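Local coordinates for protein phosphothreonine lyase ospF (Shigella flexneri, PDB 3I0U) that is a secreted type III effector and phosphothreonine lyase that probably removes phosphate irreversibly from host MAP kinases by beta-elimination, at residues S45-Y50 / Q54-S59; Q90-F95 / T115-V120. All coordinates share one frame; numbering follows the deposited sequence.

Contact 1: S45-Y50 / Q54-S59; sequences SFSVMY and QIVNHS
The beta hairpin of strands 47-50 and 53-56 forms one margin of the antiparallel sheet, and its register is set by the hydrogen-bonded pair Val-48 and Ile-55. Ile-55 N reaches Val-48 O at 2.7 Å with an N-H...O angle of 158°, the donor tilted from the carbonyl plane, while Val-48 N bonds Ile-55 O at 3.2 Å, this time in the carbonyl plane. Beyond the strands a weak bond from Asn-57 N to Phe-46 O, 3.4 Å, carries the pairing on; the Asn-57 amide itself is held from outside, ND2 giving a hydrogen bond to Cys-43 O. Ile-55 is buried and spreads its two branches along the opposing segment. With CG1 anti to the carbonyl carbon (chi1 -53°), that branch lies at the edge of the Tyr-50 ring, 3.7 Å from CD2, and CG2 turns the other way to meet Ser-45 CB at 3.7 Å. Ile-64 and Ala-66 of the next strand, with Phe-103, add to the packing around Ile-55. On the more exposed face Ser-47 OG lies against Val-56 CG1 at 3.4 Å and, nearer the turn, Met-49 CG against Gln-54 CG at 4.0 Å.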
loop_
_atom_site.group_PDB
_atom_site.type_symbol
_atom_site.label_atom_id
_atom_site.label_comp_id
_atom_site.label_asym_id
_atom_site.label_seq_id
_atom_site.Cartn_x
_atom_site.Cartn_y
_atom_site.Cartn_z
ATOM N N SER A 45 0.179 -17.797 10.740
ATOM C CA SER A 45 0.801 -16.854 11.659
ATOM C C SER A 45 -0.208 -16.207 12.609
ATOM O O SER A 45 -0.720 -15.110 12.331
ATOM C CB SER A 45 1.501 -15.740 10.841
ATOM O OG SER A 45 2.883 -15.995 10.610
ATOM N N PHE A 46 -0.497 -16.878 13.721
ATOM C CA PHE A 46 -1.305 -16.262 14.765
ATOM C C PHE A 46 -0.615 -14.950 15.196
ATOM O O PHE A 46 -1.166 -13.872 14.964
ATOM C CB PHE A 46 -1.514 -17.211 15.920
ATOM C CG PHE A 46 -2.628 -18.234 15.704
ATOM C CD1 PHE A 46 -3.134 -18.518 14.422
ATOM C CD2 PHE A 46 -3.150 -18.956 16.817
ATOM C CE1 PHE A 46 -4.142 -19.479 14.257
ATOM C CE2 PHE A 46 -4.155 -19.916 16.657
ATOM C CZ PHE A 46 -4.656 -20.188 15.393
ATOM N N SER A 47 0.608 -15.031 15.729
ATOM C CA SER A 47 1.382 -13.825 16.091
ATOM C C SER A 47 2.883 -14.085 15.984
ATOM O O SER A 47 3.462 -14.806 16.814
ATOM C CB SER A 47 1.009 -13.343 17.500
ATOM O OG SER A 47 1.092 -11.928 17.580
ATOM N N VAL A 48 3.494 -13.484 14.968
ATOM C CA VAL A 48 4.774 -13.919 14.379
ATOM C C VAL A 48 5.470 -12.728 13.632
ATOM O O VAL A 48 4.854 -12.046 12.804
ATOM C CB VAL A 48 4.563 -15.132 13.352
ATOM C CG1 VAL A 48 5.867 -15.537 12.651
ATOM C CG2 VAL A 48 3.900 -16.393 13.993
ATOM N N MET A 49 6.757 -12.523 13.918
ATOM C CA MET A 49 7.579 -11.471 13.331
ATOM C C MET A 49 8.394 -11.933 12.135
ATOM O O MET A 49 9.008 -12.994 12.189
ATOM C CB MET A 49 8.534 -10.963 14.400
ATOM C CG MET A 49 7.933 -9.906 15.305
ATOM S SD MET A 49 8.383 -8.305 14.608
ATOM C CE MET A 49 9.745 -7.874 15.681
ATOM N N TYR A 50 8.381 -11.147 11.058
ATOM C CA TYR A 50 9.216 -11.388 9.872
ATOM C C TYR A 50 9.685 -10.054 9.420
ATOM O O TYR A 50 8.850 -9.184 9.153
ATOM C CB TYR A 50 8.430 -11.964 8.669
ATOM C CG TYR A 50 7.847 -13.329 8.864
ATOM C CD1 TYR A 50 8.675 -14.462 8.985
ATOM C CD2 TYR A 50 6.462 -13.506 8.913
ATOM C CE1 TYR A 50 8.133 -15.752 9.169
ATOM C CE2 TYR A 50 5.895 -14.784 9.085
ATOM C CZ TYR A 50 6.744 -15.902 9.228
ATOM O OH TYR A 50 6.218 -17.154 9.434
ATOM N N GLN A 54 5.264 -7.404 12.313
ATOM C CA GLN A 54 4.505 -8.394 13.052
ATOM C C GLN A 54 3.283 -8.781 12.222
ATOM O O GLN A 54 2.580 -7.907 11.691
ATOM C CB GLN A 54 4.089 -7.891 14.424
ATOM C CG GLN A 54 4.025 -8.977 15.489
ATOM C CD GLN A 54 3.495 -8.458 16.814
ATOM O OE1 GLN A 54 2.610 -7.594 16.848
ATOM N NE2 GLN A 54 4.024 -8.985 17.913
ATOM N N ILE A 55 3.058 -10.093 12.117
ATOM C CA ILE A 55 1.961 -10.660 11.342
ATOM C C ILE A 55 0.937 -11.273 12.284
ATOM O O ILE A 55 1.290 -12.083 13.133
ATOM C CB ILE A 55 2.461 -11.748 10.364
ATOM C CG1 ILE A 55 3.599 -11.234 9.488
ATOM C CG2 ILE A 55 1.314 -12.290 9.494
ATOM C CD1 ILE A 55 3.128 -10.484 8.265
ATOM N N VAL A 56 -0.322 -10.865 12.147
ATOM C CA VAL A 56 -1.417 -11.456 12.921
ATOM C C VAL A 56 -2.592 -11.894 12.037
ATOM O O VAL A 56 -2.948 -11.182 11.081
ATOM C CB VAL A 56 -1.894 -10.541 14.093
ATOM C CG1 VAL A 56 -0.812 -10.396 15.146
ATOM C CG2 VAL A 56 -2.290 -9.162 13.609
ATOM N N ASN A 57 -3.156 -13.066 12.334
ATOM C CA ASN A 57 -4.364 -13.548 11.673
ATOM C C ASN A 57 -5.329 -14.028 12.755
ATOM O O ASN A 57 -5.334 -15.216 13.151
ATOM C CB ASN A 57 -4.045 -14.646 10.587
ATOM C CG ASN A 57 -5.289 -15.059 9.736
ATOM O OD1 ASN A 57 -6.256 -14.298 9.648
ATOM N ND2 ASN A 57 -5.200 -16.243 9.091
ATOM N N HIS A 58 -6.107 -13.061 13.273
ATOM C CA HIS A 58 -7.154 -13.279 14.327
ATOM C C HIS A 58 -8.450 -13.678 13.618
ATOM O O HIS A 58 -8.778 -13.175 12.550
ATOM C CB HIS A 58 -7.335 -11.962 15.114
ATOM C CG HIS A 58 -8.417 -11.973 16.160
ATOM N ND1 HIS A 58 -8.555 -12.974 17.102
ATOM C CD2 HIS A 58 -9.365 -11.048 16.462
ATOM C CE1 HIS A 58 -9.563 -12.691 17.915
ATOM N NE2 HIS A 58 -10.067 -11.523 17.554
ATOM N N SER A 59 -9.214 -14.590 14.186
ATOM C CA SER A 59 -10.418 -15.049 13.485
ATOM C C SER A 59 -11.533 -13.947 13.355
ATOM O O SER A 59 -12.453 -14.065 12.601
ATOM C CB SER A 59 -10.963 -16.293 14.191
ATOM O OG SER A 59 -11.564 -15.910 15.412
#

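Contact 2: Q90-F95 / T115-V120; sequences QVPLAF and TDMNRV
The carboxylate of Asp-116 is gripped through both oxygens and shapes the turn that presents Met-117 to the helix 91-102. Asn-118 ND2 bonds Asp-116 OD2 at 2.8 Å and nearly straight (166°); it meets that oxygen close to the line of its C-O bond, with OD2 lying almost in the plane of the Asn-118 amide. The same oxygen weakly accepts Asn-118 N at 3.4 Å, the bond of an Asx turn. Asp-116 OD1 forms a salt bridge with Arg-119 NE at 2.8 Å, bent as a hydrogen bond and therefore weak, and takes a further hydrogen bond from Asn-57 ND2. With groups on both oxygens, the carboxylate should be restrained from rotating, and the nearby guanidinium would favour its charged form. Its backbone takes part as well: Asp-116 O accepts Arg-119 N at 2.8 Å, closing a type I beta turn just after strand 111-115, and Tyr-39 OH bonds Met-117 N from outside.

The turn and the helix touch through apolar side chains. The CB of Met-117 points toward the first turn of the helix, and its chain, bent at chi2 and chi3, crosses Val-91 at about a right angle. Val-91 CG1, set anti to the backbone N (chi1 175°), receives Met-117 SD at 4.0 Å. Pro-92, in the same first turn, flanks the thioether chain and also rests on Tyr-39 of helix 39-44, while Arg-88 touches Met-117 from the loop ahead of the helix. The interface is small, 112 Å² in all, and joins the start of the helix to the turn that follows strand 111-115. On the proline side the nearest approach is looser, with Pro-92 CD 4.4 Å from Met-117 CG.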
loop_
_atom_site.group_PDB
_atom_site.type_symbol
_atom_site.label_atom_id
_atom_site.label_comp_id
_atom_site.label_asym_id
_atom_site.label_seq_id
_atom_site.Cartn_x
_atom_site.Cartn_y
_atom_site.Cartn_z
ATOM N N GLN A 90 -5.388 -15.610 -8.534
ATOM C CA GLN A 90 -4.005 -15.169 -8.674
ATOM C C GLN A 90 -3.518 -14.406 -7.440
ATOM O O GLN A 90 -2.403 -13.865 -7.420
ATOM C CB GLN A 90 -3.830 -14.333 -9.943
ATOM C CG GLN A 90 -4.041 -15.131 -11.195
ATOM C CD GLN A 90 -3.719 -14.373 -12.457
ATOM O OE1 GLN A 90 -2.723 -13.639 -12.533
ATOM N NE2 GLN A 90 -4.527 -14.588 -13.481
ATOM N N VAL A 91 -4.354 -14.391 -6.408
ATOM C CA VAL A 91 -3.999 -13.747 -5.161
ATOM C C VAL A 91 -2.738 -14.262 -4.407
ATOM O O VAL A 91 -1.844 -13.458 -4.122
ATOM C CB VAL A 91 -5.242 -13.536 -4.268
ATOM C CG1 VAL A 91 -4.858 -12.983 -2.952
ATOM C CG2 VAL A 91 -6.189 -12.569 -4.937
ATOM N N PRO A 92 -2.665 -15.567 -4.070
ATOM C CA PRO A 92 -1.422 -16.030 -3.451
ATOM C C PRO A 92 -0.176 -15.794 -4.282
ATOM O O PRO A 92 0.861 -15.386 -3.724
ATOM C CB PRO A 92 -1.675 -17.538 -3.279
ATOM C CG PRO A 92 -3.131 -17.621 -3.130
ATOM C CD PRO A 92 -3.643 -16.673 -4.147
ATOM N N LEU A 93 -0.293 -16.019 -5.593
ATOM C CA LEU A 93 0.803 -15.746 -6.516
ATOM C C LEU A 93 1.253 -14.307 -6.429
ATOM O O LEU A 93 2.432 -14.062 -6.276
ATOM C CB LEU A 93 0.412 -16.061 -7.952
ATOM C CG LEU A 93 1.561 -16.183 -8.918
ATOM C CD1 LEU A 93 2.417 -17.435 -8.559
ATOM C CD2 LEU A 93 0.865 -16.322 -10.238
ATOM N N ALA A 94 0.295 -13.385 -6.488
ATOM C CA ALA A 94 0.559 -11.975 -6.427
ATOM C C ALA A 94 1.189 -11.566 -5.115
ATOM O O ALA A 94 1.953 -10.657 -5.081
ATOM C CB ALA A 94 -0.720 -11.202 -6.647
ATOM N N PHE A 95 0.840 -12.237 -4.029
ATOM C CA PHE A 95 1.488 -11.986 -2.776
ATOM C C PHE A 95 2.946 -12.394 -2.868
ATOM O O PHE A 95 3.805 -11.688 -2.399
ATOM C CB PHE A 95 0.785 -12.706 -1.615
ATOM C CG PHE A 95 1.576 -12.676 -0.341
ATOM C CD1 PHE A 95 1.578 -11.534 0.447
ATOM C CD2 PHE A 95 2.368 -13.769 0.046
ATOM C CE1 PHE A 95 2.336 -11.484 1.612
ATOM C CE2 PHE A 95 3.144 -13.745 1.183
ATOM C CZ PHE A 95 3.133 -12.636 1.981
ATOM N N THR A 115 -6.391 -10.136 2.441
ATOM C CA THR A 115 -7.458 -11.139 2.542
ATOM C C THR A 115 -6.878 -12.529 2.625
ATOM O O THR A 115 -5.946 -12.853 1.900
ATOM C CB THR A 115 -8.369 -11.030 1.319
ATOM O OG1 THR A 115 -8.816 -9.681 1.233
ATOM C CG2 THR A 115 -9.568 -11.863 1.437
ATOM N N ASP A 116 -7.421 -13.314 3.550
ATOM C CA ASP A 116 -7.131 -14.724 3.743
ATOM C C ASP A 116 -8.118 -15.508 2.870
ATOM O O ASP A 116 -9.215 -15.890 3.324
ATOM C CB ASP A 116 -7.256 -15.044 5.252
ATOM C CG ASP A 116 -6.983 -16.527 5.621
ATOM O OD1 ASP A 116 -6.994 -16.795 6.855
ATOM O OD2 ASP A 116 -6.786 -17.414 4.741
ATOM N N MET A 117 -7.694 -15.776 1.629
ATOM C CA MET A 117 -8.432 -16.578 0.626
ATOM C C MET A 117 -9.165 -17.838 1.081
ATOM O O MET A 117 -9.994 -18.329 0.329
ATOM C CB MET A 117 -7.515 -17.000 -0.519
ATOM C CG MET A 117 -7.099 -15.919 -1.477
ATOM S SD MET A 117 -8.153 -14.450 -1.303
ATOM C CE MET A 117 -9.449 -14.728 -2.507
ATOM N N ASN A 118 -8.863 -18.348 2.283
ATOM C CA ASN A 118 -9.533 -19.539 2.872
ATOM C C ASN A 118 -10.717 -19.178 3.747
ATOM O O ASN A 118 -11.612 -19.959 3.920
ATOM C CB ASN A 118 -8.557 -20.355 3.735
ATOM C CG ASN A 118 -7.224 -20.601 3.039
ATOM O OD1 ASN A 118 -7.102 -21.544 2.265
ATOM N ND2 ASN A 118 -6.217 -19.728 3.298
ATOM N N ARG A 119 -10.701 -17.981 4.318
ATOM C CA ARG A 119 -11.803 -17.500 5.147
ATOM C C ARG A 119 -12.914 -16.798 4.350
ATOM O O ARG A 119 -14.044 -16.763 4.794
ATOM C CB ARG A 119 -11.259 -16.605 6.267
ATOM C CG ARG A 119 -11.217 -17.353 7.598
ATOM C CD ARG A 119 -9.869 -17.975 7.919
ATOM N NE ARG A 119 -9.052 -17.038 8.754
ATOM C CZ ARG A 119 -8.962 -17.099 10.110
ATOM N NH1 ARG A 119 -9.632 -18.052 10.806
ATOM N NH2 ARG A 119 -8.190 -16.198 10.779
ATOM N N VAL A 120 -12.604 -16.311 3.148
ATOM C CA VAL A 120 -13.515 -15.441 2.366
ATOM C C VAL A 120 -14.729 -16.116 1.584
ATOM O O VAL A 120 -14.748 -17.351 1.367
ATOM C CB VAL A 120 -12.640 -14.537 1.457
ATOM C CG1 VAL A 120 -12.325 -15.237 0.117
ATOM C CG2 VAL A 120 -13.203 -13.087 1.333
#

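Running from the N terminus, the chain leaves helix 39-44 and at once enters contact 1, whose short connection closes a local hairpin at one margin of the sheet. It then passes through the neighbouring strand 63-68 and, farther across the sheet, strand 80-84 before reaching helix 91-102, where contact 2 opens; that larger loop closes after strand 111-115. The two are in series, neither nested nor crossed, with centres about 16 Å apart. They nevertheless meet where the hairpin's second strand runs out: besides the amide donor that reaches the carboxylate of contact 2, Asn-57 OD1 lies 2.9 Å from Arg-119 NH2, a probable hydrogen bond. The turn after strand 111-115 thus touches both the end of the hairpin and the start of helix 91-102.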